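Local coordinates for Tlr1174 protein (Synechococcus elongatus, PDB 2OZT) that catalyses the metal-dependent dehydration of 2-succinyl-6-hydroxy-2,4-cyclohexadiene-1-carboxylate to 2-succinylbenzoate, a step on the way to phylloquinone, at residues A228-Q231 with R232-R236; R261-P265 with Q266-F270; I62-C65 with Q66-G70; T79-E82 with A83-A86; A149-K152 with A153-A157. All blocks are in the same frame, centred on the assembly; numbering follows the deposited sequence.

Contact 1 of 5, residues A228-Q231 with R232-R236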
loop_
_atom_site.group_PDB
_atom_site.type_symbol
_atom_site.label_atom_id
_atom_site.label_comp_id
_atom_site.label_asym_id
_atom_site.label_seq_id
_atom_site.Cartn_x
_atom_site.Cartn_y
_atom_site.Cartn_z
ATOM N N ALA A 228 -13.697 4.107 -2.737
ATOM C CA ALA A 228 -14.426 5.082 -3.588
ATOM C C ALA A 228 -13.564 5.658 -4.702
ATOM O O ALA A 228 -14.056 5.853 -5.812
ATOM C CB ALA A 228 -15.029 6.194 -2.730
ATOM N N GLU A 229 -12.293 5.925 -4.405
ATOM C CA GLU A 229 -11.374 6.455 -5.411
ATOM C C GLU A 229 -11.077 5.392 -6.438
ATOM O O GLU A 229 -11.014 5.695 -7.631
ATOM C CB GLU A 229 -10.077 6.919 -4.752
ATOM C CG GLU A 229 -10.290 8.198 -3.952
ATOM C CD GLU A 229 -9.030 8.691 -3.274
ATOM O OE1 GLU A 229 -8.317 7.863 -2.704
ATOM O OE2 GLU A 229 -8.752 9.913 -3.290
ATOM N N VAL A 230 -10.849 4.153 -6.019
ATOM C CA VAL A 230 -10.647 3.067 -6.988
ATOM C C VAL A 230 -11.839 2.951 -7.930
ATOM O O VAL A 230 -11.679 2.873 -9.154
ATOM C CB VAL A 230 -10.349 1.711 -6.307
ATOM C CG1 VAL A 230 -10.219 0.576 -7.328
ATOM C CG2 VAL A 230 -9.037 1.805 -5.453
ATOM N N GLN A 231 -13.043 2.927 -7.344
ATOM C CA GLN A 231 -14.243 2.818 -8.182
ATOM C C GLN A 231 -14.347 3.991 -9.159
ATOM O O GLN A 231 -14.713 3.778 -10.323
ATOM C CB GLN A 231 -15.494 2.730 -7.305
ATOM C CG GLN A 231 -16.769 2.631 -8.145
ATOM C CD GLN A 231 -17.997 2.487 -7.337
ATOM O OE1 GLN A 231 -18.288 1.398 -6.832
ATOM N NE2 GLN A 231 -18.775 3.566 -7.239
ATOM N N ARG A 232 -14.078 5.215 -8.692
ATOM C CA ARG A 232 -14.104 6.380 -9.615
ATOM C C ARG A 232 -13.179 6.193 -10.841
ATOM O O ARG A 232 -13.538 6.506 -12.005
ATOM C CB ARG A 232 -13.761 7.658 -8.850
ATOM C CG ARG A 232 -13.718 8.927 -9.692
ATOM C CD ARG A 232 -13.517 10.165 -8.782
ATOM N NE ARG A 232 -14.666 10.341 -7.871
ATOM C CZ ARG A 232 -14.647 10.160 -6.549
ATOM N NH1 ARG A 232 -13.521 9.844 -5.923
ATOM N NH2 ARG A 232 -15.765 10.321 -5.835
ATOM N N TRP A 233 -11.991 5.632 -10.603
ATOM C CA TRP A 233 -11.026 5.450 -11.696
ATOM C C TRP A 233 -11.400 4.290 -12.614
ATOM O O TRP A 233 -11.190 4.339 -13.818
ATOM C CB TRP A 233 -9.639 5.294 -11.107
ATOM C CG TRP A 233 -9.025 6.637 -10.795
ATOM C CD1 TRP A 233 -8.852 7.231 -9.573
ATOM C CD2 TRP A 233 -8.536 7.563 -11.763
ATOM N NE1 TRP A 233 -8.241 8.465 -9.723
ATOM C CE2 TRP A 233 -8.032 8.678 -11.060
ATOM C CE3 TRP A 233 -8.437 7.535 -13.161
ATOM C CZ2 TRP A 233 -7.459 9.768 -11.701
ATOM C CZ3 TRP A 233 -7.844 8.603 -13.805
ATOM C CH2 TRP A 233 -7.371 9.711 -13.084
ATOM N N VAL A 234 -11.991 3.242 -12.051
ATOM C CA VAL A 234 -12.521 2.177 -12.900
ATOM C C VAL A 234 -13.597 2.750 -13.821
ATOM O O VAL A 234 -13.656 2.410 -15.001
ATOM C CB VAL A 234 -13.145 1.082 -12.028
ATOM C CG1 VAL A 234 -13.930 0.108 -12.852
ATOM C CG2 VAL A 234 -12.025 0.335 -11.229
ATOM N N ASP A 235 -14.471 3.567 -13.252
ATOM C CA ASP A 235 -15.617 4.056 -14.044
ATOM C C ASP A 235 -15.147 5.082 -15.067
ATOM O O ASP A 235 -15.856 5.326 -16.061
ATOM C CB ASP A 235 -16.742 4.589 -13.130
ATOM C CG ASP A 235 -17.415 3.489 -12.314
ATOM O OD1 ASP A 235 -17.317 2.300 -12.675
ATOM O OD2 ASP A 235 -18.065 3.835 -11.310
ATOM N N ARG A 236 -13.985 5.693 -14.829
ATOM C CA ARG A 236 -13.334 6.543 -15.836
ATOM C C ARG A 236 -12.637 5.740 -16.931
ATOM O O ARG A 236 -12.077 6.324 -17.871
ATOM C CB ARG A 236 -12.282 7.446 -15.173
ATOM C CG ARG A 236 -12.881 8.669 -14.520
ATOM C CD ARG A 236 -11.866 9.390 -13.606
ATOM N NE ARG A 236 -12.470 10.588 -13.036
ATOM C CZ ARG A 236 -11.954 11.312 -12.055
ATOM N NH1 ARG A 236 -10.785 10.982 -11.494
ATOM N NH2 ARG A 236 -12.606 12.387 -11.643
#
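Four backbone bonds tie residues 228-231 to 232-236 along helix 227-235, running from the amides of Arg-232, Trp-233, Val-234 and Asp-235 to the carbonyls four residues earlier. The Val-234 N to Val-230 O bond measures 2.9 Å and is close to straight, 163° at the hydrogen.

The apolar contact is between valines. Val-230 CG1 faces Val-234 CG2 at 4.3 Å, and both side chains rest on Phe-242 of strand 241-244.

The indole of Trp-233 has polar neighbours. Its CG sits beside the backbone N (chi1 -83°), which swings the ring back along the helix until CD1 is 3.3 Å from Glu-229 O, with that oxygen near the ring plane. Arg-236 NH1 lies 3.5 Å above one face of the same ring, toward its rim.

Among the polar side chains, Arg-232 bends at chi3 and brings NH1 to 4.1 Å from Glu-229 CG, but the carboxylate points elsewhere: its OE1 accepts from Val-225 N, and Glu-229 OE2 stays 5.4 Å from Arg-232 NH1. On the exposed side Gln-231 CG passes 3.6 Å from Asp-235 OD2.

The chemistry is therefore divided: main-chain bonds and apolar packing hold this part of the helix, while the Glu-229 and Arg-232 charges probably attract only weakly without touching.

Contact 2 of 5, residues R261-P265 with Q266-F270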
loop_
_atom_site.group_PDB
_atom_site.type_symbol
_atom_site.label_atom_id
_atom_site.label_comp_id
_atom_site.label_asym_id
_atom_site.label_seq_id
_atom_site.Cartn_x
_atom_site.Cartn_y
_atom_site.Cartn_z
ATOM N N ARG A 261 -16.886 -7.125 -10.457
ATOM C CA ARG A 261 -17.267 -6.134 -11.460
ATOM C C ARG A 261 -16.035 -5.757 -12.350
ATOM O O ARG A 261 -15.289 -6.640 -12.780
ATOM C CB ARG A 261 -17.959 -4.932 -10.767
ATOM C CG ARG A 261 -19.148 -5.357 -9.873
ATOM C CD ARG A 261 -19.704 -4.204 -9.034
ATOM N NE ARG A 261 -20.931 -4.575 -8.310
ATOM C CZ ARG A 261 -21.464 -3.862 -7.313
ATOM N NH1 ARG A 261 -20.880 -2.743 -6.870
ATOM N NH2 ARG A 261 -22.582 -4.282 -6.730
ATOM N N GLY A 262 -15.796 -4.467 -12.608
ATOM C CA GLY A 262 -14.872 -4.048 -13.681
ATOM C C GLY A 262 -13.374 -3.968 -13.400
ATOM O O GLY A 262 -12.575 -3.687 -14.299
ATOM N N LEU A 263 -12.961 -4.221 -12.163
ATOM C CA LEU A 263 -11.547 -4.094 -11.842
ATOM C C LEU A 263 -10.808 -5.363 -12.220
ATOM O O LEU A 263 -11.251 -6.465 -11.920
ATOM C CB LEU A 263 -11.426 -3.799 -10.347
ATOM C CG LEU A 263 -10.049 -3.520 -9.787
ATOM C CD1 LEU A 263 -9.453 -2.196 -10.332
ATOM C CD2 LEU A 263 -10.158 -3.441 -8.282
ATOM N N GLU A 264 -9.682 -5.214 -12.920
ATOM C CA GLU A 264 -8.905 -6.391 -13.349
ATOM C C GLU A 264 -7.861 -6.824 -12.317
ATOM O O GLU A 264 -7.001 -6.017 -11.943
ATOM C CB GLU A 264 -8.156 -6.062 -14.636
ATOM C CG GLU A 264 -9.067 -5.776 -15.821
ATOM C CD GLU A 264 -9.763 -7.017 -16.319
ATOM O OE1 GLU A 264 -9.287 -8.147 -16.038
ATOM O OE2 GLU A 264 -10.801 -6.869 -17.002
ATOM N N PRO A 265 -7.916 -8.091 -11.857
ATOM C CA PRO A 265 -6.910 -8.548 -10.886
ATOM C C PRO A 265 -5.481 -8.326 -11.346
ATOM O O PRO A 265 -4.605 -7.990 -10.557
ATOM C CB PRO A 265 -7.211 -10.070 -10.737
ATOM C CG PRO A 265 -8.658 -10.198 -11.138
ATOM C CD PRO A 265 -8.932 -9.126 -12.159
ATOM N N GLN A 266 -5.199 -8.513 -12.640
ATOM C CA GLN A 266 -3.839 -8.342 -13.161
ATOM C C GLN A 266 -3.345 -6.904 -13.093
ATOM O O GLN A 266 -2.157 -6.684 -13.193
ATOM C CB GLN A 266 -3.804 -8.891 -14.598
ATOM C CG GLN A 266 -2.396 -8.952 -15.277
ATOM C CD GLN A 266 -1.912 -7.645 -15.836
ATOM O OE1 GLN A 266 -2.716 -6.753 -16.194
ATOM N NE2 GLN A 266 -0.575 -7.491 -15.911
ATOM N N ARG A 267 -4.252 -5.947 -12.925
ATOM C CA ARG A 267 -3.833 -4.550 -12.830
ATOM C C ARG A 267 -3.581 -4.076 -11.391
ATOM O O ARG A 267 -3.307 -2.908 -11.167
ATOM C CB ARG A 267 -4.872 -3.656 -13.524
ATOM C CG ARG A 267 -4.830 -3.764 -15.076
ATOM C CD ARG A 267 -3.481 -3.418 -15.611
ATOM N NE ARG A 267 -3.581 -2.917 -16.975
ATOM C CZ ARG A 267 -2.955 -3.433 -18.033
ATOM N NH1 ARG A 267 -2.133 -4.470 -17.906
ATOM N NH2 ARG A 267 -3.139 -2.889 -19.231
ATOM N N LEU A 268 -3.704 -4.973 -10.401
ATOM C CA LEU A 268 -3.454 -4.616 -8.977
ATOM C C LEU A 268 -2.022 -4.889 -8.533
ATOM O O LEU A 268 -1.434 -5.933 -8.853
ATOM C CB LEU A 268 -4.392 -5.404 -8.043
ATOM C CG LEU A 268 -5.878 -5.242 -8.339
ATOM C CD1 LEU A 268 -6.646 -5.904 -7.222
ATOM C CD2 LEU A 268 -6.306 -3.769 -8.492
ATOM N N VAL A 269 -1.531 -3.962 -7.712
ATOM C CA VAL A 269 -0.280 -4.156 -6.977
ATOM C C VAL A 269 -0.602 -3.811 -5.522
ATOM O O VAL A 269 -1.102 -2.725 -5.232
ATOM C CB VAL A 269 0.817 -3.203 -7.501
ATOM C CG1 VAL A 269 2.072 -3.294 -6.617
ATOM C CG2 VAL A 269 1.181 -3.601 -8.947
ATOM N N PHE A 270 -0.354 -4.758 -4.613
ATOM C CA PHE A 270 -0.644 -4.481 -3.227
ATOM C C PHE A 270 0.567 -3.943 -2.482
ATOM O O PHE A 270 1.639 -4.515 -2.575
ATOM C CB PHE A 270 -1.100 -5.794 -2.562
ATOM C CG PHE A 270 -2.415 -6.306 -3.074
ATOM C CD1 PHE A 270 -3.582 -5.916 -2.461
ATOM C CD2 PHE A 270 -2.478 -7.208 -4.131
ATOM C CE1 PHE A 270 -4.844 -6.366 -2.944
ATOM C CE2 PHE A 270 -3.705 -7.649 -4.639
ATOM C CZ PHE A 270 -4.875 -7.254 -4.001
HETATM O O HOH W 1 -6.882 -9.249 -14.915
#
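Leu-263 and Leu-268 meet through their methyls, CD2 to CD2 at 3.9 Å, with the two side chains crossing at about a right angle. Leu-263 CG stands anti to its backbone N (chi1 -175°), which carries the branch forward so that CG and both methyls all lie within about 4 Å of the one Leu-268 methyl. An alanine in place of Leu-268 would take away that methyl and is likely to open a gap beside Leu-263 and Phe-242.

Two backbone bonds shape the chain between the leucines. Arg-267 N donates to Glu-264 O at 2.9 Å, and Leu-268 N to Pro-265 O at 3.2 Å; both donors sit well above the carbonyl planes, as in the tight i to i+3 pattern of a 3-10 turn. This turn is the link from helix 252-260 into strand 268-270, a strand of the barrel domain of this enolase-superfamily enzyme.

On the solvent side a water takes the Gln-266 amide hydrogen, with 2.9 Å between Gln-266 N and the water oxygen, and donates to Glu-264 OE1. Arg-267 NH1 makes a weak bond to Gln-266 OE1, while Arg-267 NE donates a hydrogen bond to Pro-239 O and the guanidinium forms a cation-pi contact with Phe-241. Farther out, Leu-258 of helix 252-260 packs against Leu-263, and Ile-244 of strand 241-244 against Leu-268.

Contact 3 of 5, residues I62-C65 with Q66-G70; sequences IALC and QQLPG
Leu-64, in the last turn of helix 58-67, meets Leu-68, the first residue beyond it, with Leu-64 CG lying 4.2 Å from Leu-68 CD1. A chi1 of -70° turns the Leu-68 side chain back toward Leu-64, and its CG comes 3.4 Å from Leu-64 O. That oxygen is gripped twice: Leu-68 N approaches nearly along the C=O direction at 3.1 Å, while Gln-67 N comes from above the carbonyl plane at 3.0 Å. Phe-91 of helix 85-97 packs on Leu-64, Cys-65 and Leu-68 together.

The glutamine side differs in burial and bonding. Both glutamines are exposed and lie on the helix surface: Gln-67 runs extended, its amide carbon CD 3.3 Å from Ala-63 O and its NE2 3.8 Å from Ala-63 CB, and Gln-66 CG rides 3.4 Å from Ile-62 O. Gln-66 N bonds to Ile-62 O, but the bonds of Gln-66 N and Gln-67 N to Ala-63 O are both weak. At the end of the helix one water donates to both Cys-65 O and Leu-68 O, bridging carbonyls as the chain straightens.

Mixed i to i+3 and i to i+4 bonding of this kind is that of a helix C-terminus where the last turn tightens toward 3-10 bonding, here where helix 58-67 of the N-terminal domain passes into strand 71-72.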
loop_
_atom_site.group_PDB
_atom_site.type_symbol
_atom_site.label_atom_id
_atom_site.label_comp_id
_atom_site.label_asym_id
_atom_site.label_seq_id
_atom_site.Cartn_x
_atom_site.Cartn_y
_atom_site.Cartn_z
ATOM N N ILE A 62 -10.548 7.582 16.304
ATOM C CA ILE A 62 -10.632 7.501 17.778
ATOM C C ILE A 62 -12.039 7.879 18.222
ATOM O O ILE A 62 -12.666 7.170 19.050
ATOM C CB ILE A 62 -9.556 8.406 18.487
ATOM C CG1 ILE A 62 -8.176 7.785 18.334
ATOM C CG2 ILE A 62 -9.860 8.493 20.011
ATOM C CD1 ILE A 62 -7.042 8.779 18.543
ATOM N N ALA A 63 -12.568 8.951 17.656
ATOM C CA ALA A 63 -13.927 9.379 17.980
ATOM C C ALA A 63 -14.917 8.251 17.644
ATOM O O ALA A 63 -15.811 7.935 18.428
ATOM C CB ALA A 63 -14.281 10.632 17.251
ATOM N N LEU A 64 -14.749 7.623 16.482
ATOM C CA LEU A 64 -15.561 6.473 16.105
ATOM C C LEU A 64 -15.483 5.398 17.157
ATOM O O LEU A 64 -16.536 4.892 17.608
ATOM C CB LEU A 64 -15.045 5.876 14.782
ATOM C CG LEU A 64 -15.801 4.589 14.421
ATOM C CD1 LEU A 64 -17.251 4.831 13.958
ATOM C CD2 LEU A 64 -14.995 3.748 13.454
ATOM N N CYS A 65 -14.275 5.023 17.586
ATOM C CA CYS A 65 -14.135 3.971 18.586
ATOM C C CYS A 65 -14.875 4.336 19.867
ATOM O O CYS A 65 -15.446 3.471 20.514
ATOM C CB CYS A 65 -12.670 3.676 18.898
ATOM S SG CYS A 65 -11.914 2.774 17.504
ATOM N N GLN A 66 -14.895 5.614 20.223
ATOM C CA GLN A 66 -15.548 6.025 21.480
ATOM C C GLN A 66 -17.053 6.102 21.341
ATOM O O GLN A 66 -17.768 6.132 22.363
ATOM C CB GLN A 66 -14.980 7.385 21.952
ATOM C CG GLN A 66 -13.543 7.245 22.333
ATOM C CD GLN A 66 -12.984 8.460 23.007
ATOM O OE1 GLN A 66 -13.155 9.590 22.546
ATOM N NE2 GLN A 66 -12.289 8.229 24.106
ATOM N N GLN A 67 -17.560 6.144 20.116
ATOM C CA GLN A 67 -19.001 6.243 19.863
ATOM C C GLN A 67 -19.672 4.886 19.717
ATOM O O GLN A 67 -20.883 4.766 19.952
ATOM C CB GLN A 67 -19.272 7.050 18.587
ATOM C CG GLN A 67 -19.017 8.562 18.707
ATOM C CD GLN A 67 -18.664 9.175 17.371
ATOM O OE1 GLN A 67 -18.885 8.564 16.315
ATOM N NE2 GLN A 67 -18.091 10.390 17.403
ATOM N N LEU A 68 -18.916 3.861 19.332
ATOM C CA LEU A 68 -19.500 2.512 19.144
ATOM C C LEU A 68 -19.935 1.858 20.447
ATOM O O LEU A 68 -19.315 2.070 21.489
ATOM C CB LEU A 68 -18.492 1.595 18.461
ATOM C CG LEU A 68 -18.236 1.963 17.007
ATOM C CD1 LEU A 68 -16.978 1.187 16.533
ATOM C CD2 LEU A 68 -19.422 1.622 16.102
ATOM N N PRO A 69 -20.981 1.016 20.382
ATOM C CA PRO A 69 -21.417 0.247 21.557
ATOM C C PRO A 69 -20.350 -0.705 22.094
ATOM O O PRO A 69 -19.434 -1.077 21.361
ATOM C CB PRO A 69 -22.595 -0.569 21.014
ATOM C CG PRO A 69 -23.070 0.184 19.825
ATOM C CD PRO A 69 -21.838 0.775 19.214
ATOM N N GLY A 70 -20.475 -1.106 23.355
ATOM C CA GLY A 70 -19.551 -2.040 23.985
ATOM C C GLY A 70 -19.627 -3.471 23.465
ATOM O O GLY A 70 -18.776 -4.301 23.799
HETATM O O HOH W 2 -16.914 2.605 22.548
#

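Contact 4 of 5, residues T79-E82 with A83-A86; sequences TIPE and ALPA
This is a local turn contact: a type I beta turn from Pro-81 to Leu-84 that leads the chain out of the loop after helix 74-77 and into helix 85-97 of the N-terminal domain. Its closing bond runs from Leu-84 N to Pro-81 O, 3.0 Å long and 161° at the hydrogen. The amide nitrogen sits above the carbonyl plane, some 56° out of it, consistent with the tight reversal.

The side chains at the two ends of the turn lie side by side and point the same way. The chi1 of Leu-84, -57°, turns CG away from its carbonyl carbon and brings CD1 alongside the proline ring, 4.0 Å from Pro-81 CD and 4.1 Å from Pro-81 CG. A looser touch comes from Ile-80, whose CG2 is 4.5 Å from Leu-84 CB.

Glu-82 and Ala-83 occupy the two middle positions, both exposed. Glu-82 O lies 3.6 Å from Pro-85 CD; the ring of Pro-85 supplies no amide hydrogen, and its fixed phi suits the first turn of the helix. Leu-84 holds the N-cap position just before it, and two residues further on, Ala-86 N donates a hydrogen bond to Glu-56 OE1.

Around the turn, Leu-64 of helix 58-67 touches Ile-80 and Pro-81, Ala-60 and Asp-61 of that helix meet Leu-84, and Ile-80 reaches over to Ala-87, Gln-88 and Phe-91 on helix 85-97.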
loop_
_atom_site.group_PDB
_atom_site.type_symbol
_atom_site.label_atom_id
_atom_site.label_comp_id
_atom_site.label_asym_id
_atom_site.label_seq_id
_atom_site.Cartn_x
_atom_site.Cartn_y
_atom_site.Cartn_z
ATOM N N THR A 79 -22.470 0.485 10.504
ATOM C CA THR A 79 -22.697 1.916 10.755
ATOM C C THR A 79 -21.388 2.705 10.631
ATOM O O THR A 79 -21.403 3.935 10.631
ATOM C CB THR A 79 -23.348 2.208 12.129
ATOM O OG1 THR A 79 -22.450 1.859 13.187
ATOM C CG2 THR A 79 -24.642 1.420 12.292
ATOM N N ILE A 80 -20.256 2.016 10.514
ATOM C CA ILE A 80 -18.983 2.752 10.379
ATOM C C ILE A 80 -18.990 3.583 9.085
ATOM O O ILE A 80 -19.234 3.032 8.012
ATOM C CB ILE A 80 -17.759 1.819 10.428
ATOM C CG1 ILE A 80 -17.687 1.117 11.789
ATOM C CG2 ILE A 80 -16.447 2.656 10.160
ATOM C CD1 ILE A 80 -16.771 -0.113 11.813
ATOM N N PRO A 81 -18.764 4.919 9.175
ATOM C CA PRO A 81 -18.828 5.760 7.966
ATOM C C PRO A 81 -17.874 5.320 6.857
ATOM O O PRO A 81 -16.735 4.939 7.135
ATOM C CB PRO A 81 -18.436 7.155 8.495
ATOM C CG PRO A 81 -18.793 7.132 9.948
ATOM C CD PRO A 81 -18.545 5.722 10.397
ATOM N N GLU A 82 -18.330 5.374 5.609
ATOM C CA GLU A 82 -17.485 5.136 4.452
ATOM C C GLU A 82 -16.319 6.101 4.430
ATOM O O GLU A 82 -15.288 5.820 3.797
ATOM C CB GLU A 82 -18.313 5.275 3.151
ATOM C CG GLU A 82 -17.493 5.277 1.846
ATOM C CD GLU A 82 -18.359 5.285 0.591
ATOM O OE1 GLU A 82 -19.489 4.752 0.630
ATOM O OE2 GLU A 82 -17.902 5.817 -0.441
ATOM N N ALA A 83 -16.462 7.243 5.113
ATOM C CA ALA A 83 -15.387 8.239 5.140
ATOM C C ALA A 83 -14.222 7.804 6.047
ATOM O O ALA A 83 -13.213 8.488 6.128
ATOM C CB ALA A 83 -15.925 9.599 5.584
ATOM N N LEU A 84 -14.379 6.677 6.741
ATOM C CA LEU A 84 -13.293 6.155 7.607
ATOM C C LEU A 84 -12.857 4.748 7.128
ATOM O O LEU A 84 -13.080 3.730 7.814
ATOM C CB LEU A 84 -13.778 6.055 9.052
ATOM C CG LEU A 84 -14.292 7.365 9.677
ATOM C CD1 LEU A 84 -14.876 7.094 11.089
ATOM C CD2 LEU A 84 -13.200 8.436 9.701
ATOM N N PRO A 85 -12.262 4.667 5.939
ATOM C CA PRO A 85 -11.953 3.336 5.380
ATOM C C PRO A 85 -10.921 2.536 6.155
ATOM O O PRO A 85 -11.029 1.306 6.207
ATOM C CB PRO A 85 -11.441 3.639 3.969
ATOM C CG PRO A 85 -10.994 5.085 4.021
ATOM C CD PRO A 85 -11.930 5.769 5.022
ATOM N N ALA A 86 -9.930 3.184 6.772
ATOM C CA ALA A 86 -9.009 2.412 7.633
ATOM C C ALA A 86 -9.743 1.780 8.835
ATOM O O ALA A 86 -9.410 0.666 9.229
ATOM C CB ALA A 86 -7.795 3.284 8.070
#

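Contact 5 of 5, residues A149-K152 with A153-A157; sequences AILK and ALLAA
Ala-153, Leu-154, Leu-155 and Ala-156 each give their amide hydrogen to the carbonyl four residues back, so the oxygens of Ala-149, Ile-150, Leu-151 and Lys-152 all have a partner. The two inner bonds are the shorter: Leu-154 N to Ile-150 O is 2.8 Å, as is Leu-155 N to Leu-151 O, the latter 164° at the hydrogen. The outer ones lengthen, Ala-153 N to Ala-149 O reaching 3.2 Å. Further along, Ala-157 N bonds to Ala-153 O and weakly to Leu-154 O, and Leu-155 O accepts from Lys-191 NZ.

Against this frame Leu-155, with CG anti to its carbonyl carbon (chi1 -68°), lies back over the preceding turn. Its CG comes 3.3 Å from Leu-151 O and 3.9 Å from Leu-151 CD1; the same Leu-151 CD1 also reaches Leu-154 CD2, at a looser 4.5 Å. Replacing Leu-155 with a serine would probably leave Leu-151 CD1 without this neighbour and strip cover from Leu-164.

Leu-151, Leu-154 and Leu-155 all rest on Leu-164 of strand 163-167, and Lys-152 is on the exposed side. This amphipathic helix links strands 134-138 and 163-167 in a beta-alpha-beta unit, as in TIM-barrel-like domains.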
loop_
_atom_site.group_PDB
_atom_site.type_symbol
_atom_site.label_atom_id
_atom_site.label_comp_id
_atom_site.label_asym_id
_atom_site.label_seq_id
_atom_site.Cartn_x
_atom_site.Cartn_y
_atom_site.Cartn_z
ATOM N N ALA A 149 19.913 9.431 -17.798
ATOM C CA ALA A 149 21.250 8.850 -17.925
ATOM C C ALA A 149 21.514 7.722 -16.948
ATOM O O ALA A 149 22.039 6.669 -17.334
ATOM C CB ALA A 149 22.313 9.932 -17.827
ATOM N N ILE A 150 21.039 7.907 -15.705
ATOM C CA ILE A 150 21.125 6.838 -14.690
ATOM C C ILE A 150 20.262 5.664 -15.143
ATOM O O ILE A 150 20.670 4.494 -15.059
ATOM C CB ILE A 150 20.698 7.331 -13.327
ATOM C CG1 ILE A 150 21.668 8.412 -12.826
ATOM C CG2 ILE A 150 20.660 6.152 -12.339
ATOM C CD1 ILE A 150 21.104 9.230 -11.709
ATOM N N LEU A 151 19.063 5.975 -15.633
ATOM C CA LEU A 151 18.150 4.911 -16.033
ATOM C C LEU A 151 18.736 4.037 -17.149
ATOM O O LEU A 151 18.638 2.806 -17.136
ATOM C CB LEU A 151 16.804 5.518 -16.476
ATOM C CG LEU A 151 15.732 4.484 -16.835
ATOM C CD1 LEU A 151 15.503 3.362 -15.777
ATOM C CD2 LEU A 151 14.413 5.174 -17.076
ATOM N N LYS A 152 19.366 4.698 -18.126
ATOM C CA LYS A 152 20.034 3.986 -19.200
ATOM C C LYS A 152 21.086 2.990 -18.634
ATOM O O LYS A 152 21.144 1.821 -19.056
ATOM C CB LYS A 152 20.664 5.003 -20.185
ATOM C CG LYS A 152 21.387 4.359 -21.345
ATOM C CD LYS A 152 21.689 5.440 -22.411
ATOM C CE LYS A 152 22.697 4.951 -23.444
ATOM N NZ LYS A 152 22.168 3.806 -24.224
ATOM N N ALA A 153 21.886 3.449 -17.680
ATOM C CA ALA A 153 22.909 2.599 -17.053
ATOM C C ALA A 153 22.264 1.478 -16.213
ATOM O O ALA A 153 22.742 0.334 -16.207
ATOM C CB ALA A 153 23.814 3.451 -16.191
ATOM N N LEU A 154 21.178 1.824 -15.510
ATOM C CA LEU A 154 20.492 0.845 -14.649
ATOM C C LEU A 154 19.895 -0.254 -15.482
ATOM O O LEU A 154 20.009 -1.451 -15.136
ATOM C CB LEU A 154 19.449 1.593 -13.815
ATOM C CG LEU A 154 18.590 0.723 -12.888
ATOM C CD1 LEU A 154 19.447 -0.025 -11.828
ATOM C CD2 LEU A 154 17.518 1.586 -12.224
ATOM N N LEU A 155 19.262 0.110 -16.602
ATOM C CA LEU A 155 18.664 -0.912 -17.441
ATOM C C LEU A 155 19.703 -1.819 -18.070
ATOM O O LEU A 155 19.460 -3.016 -18.226
ATOM C CB LEU A 155 17.809 -0.295 -18.530
ATOM C CG LEU A 155 16.536 0.410 -18.097
ATOM C CD1 LEU A 155 15.942 1.136 -19.277
ATOM C CD2 LEU A 155 15.562 -0.631 -17.527
ATOM N N ALA A 156 20.852 -1.244 -18.428
ATOM C CA ALA A 156 21.966 -2.055 -18.937
ATOM C C ALA A 156 22.556 -3.012 -17.913
ATOM O O ALA A 156 22.983 -4.124 -18.266
ATOM C CB ALA A 156 23.034 -1.141 -19.491
ATOM N N ALA A 157 22.594 -2.591 -16.650
ATOM C CA ALA A 157 23.181 -3.376 -15.563
ATOM C C ALA A 157 22.268 -4.467 -14.971
ATOM O O ALA A 157 22.750 -5.496 -14.533
ATOM C CB ALA A 157 23.616 -2.448 -14.475
#

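How the contacts relate
Contacts 1 to 4 form a touching series, in the order 2-1-4-3, and contact 5 stands apart. Contacts 1 and 2 pack together in the barrel domain, where Val-234 CG2 meets Leu-263 CD1 at 3.7 Å. Contacts 3 and 4 do the same in the N-terminal domain, with Leu-64 CD2 3.8 Å from Ile-80 CG2. Between the domains, Ala-228 CB of contact 1 lies 3.7 Å from Glu-82 OE2 of contact 4. The centre of contact 5 is about 35 Å from that of contact 1. The Glu-229 side chain is about 7 Å from that of Lys-245, the predicted proton acceptor, and about 12 Å from the sodium ion; the side chain of Leu-154 is about 10 Å from that of Lys-138, the predicted proton donor.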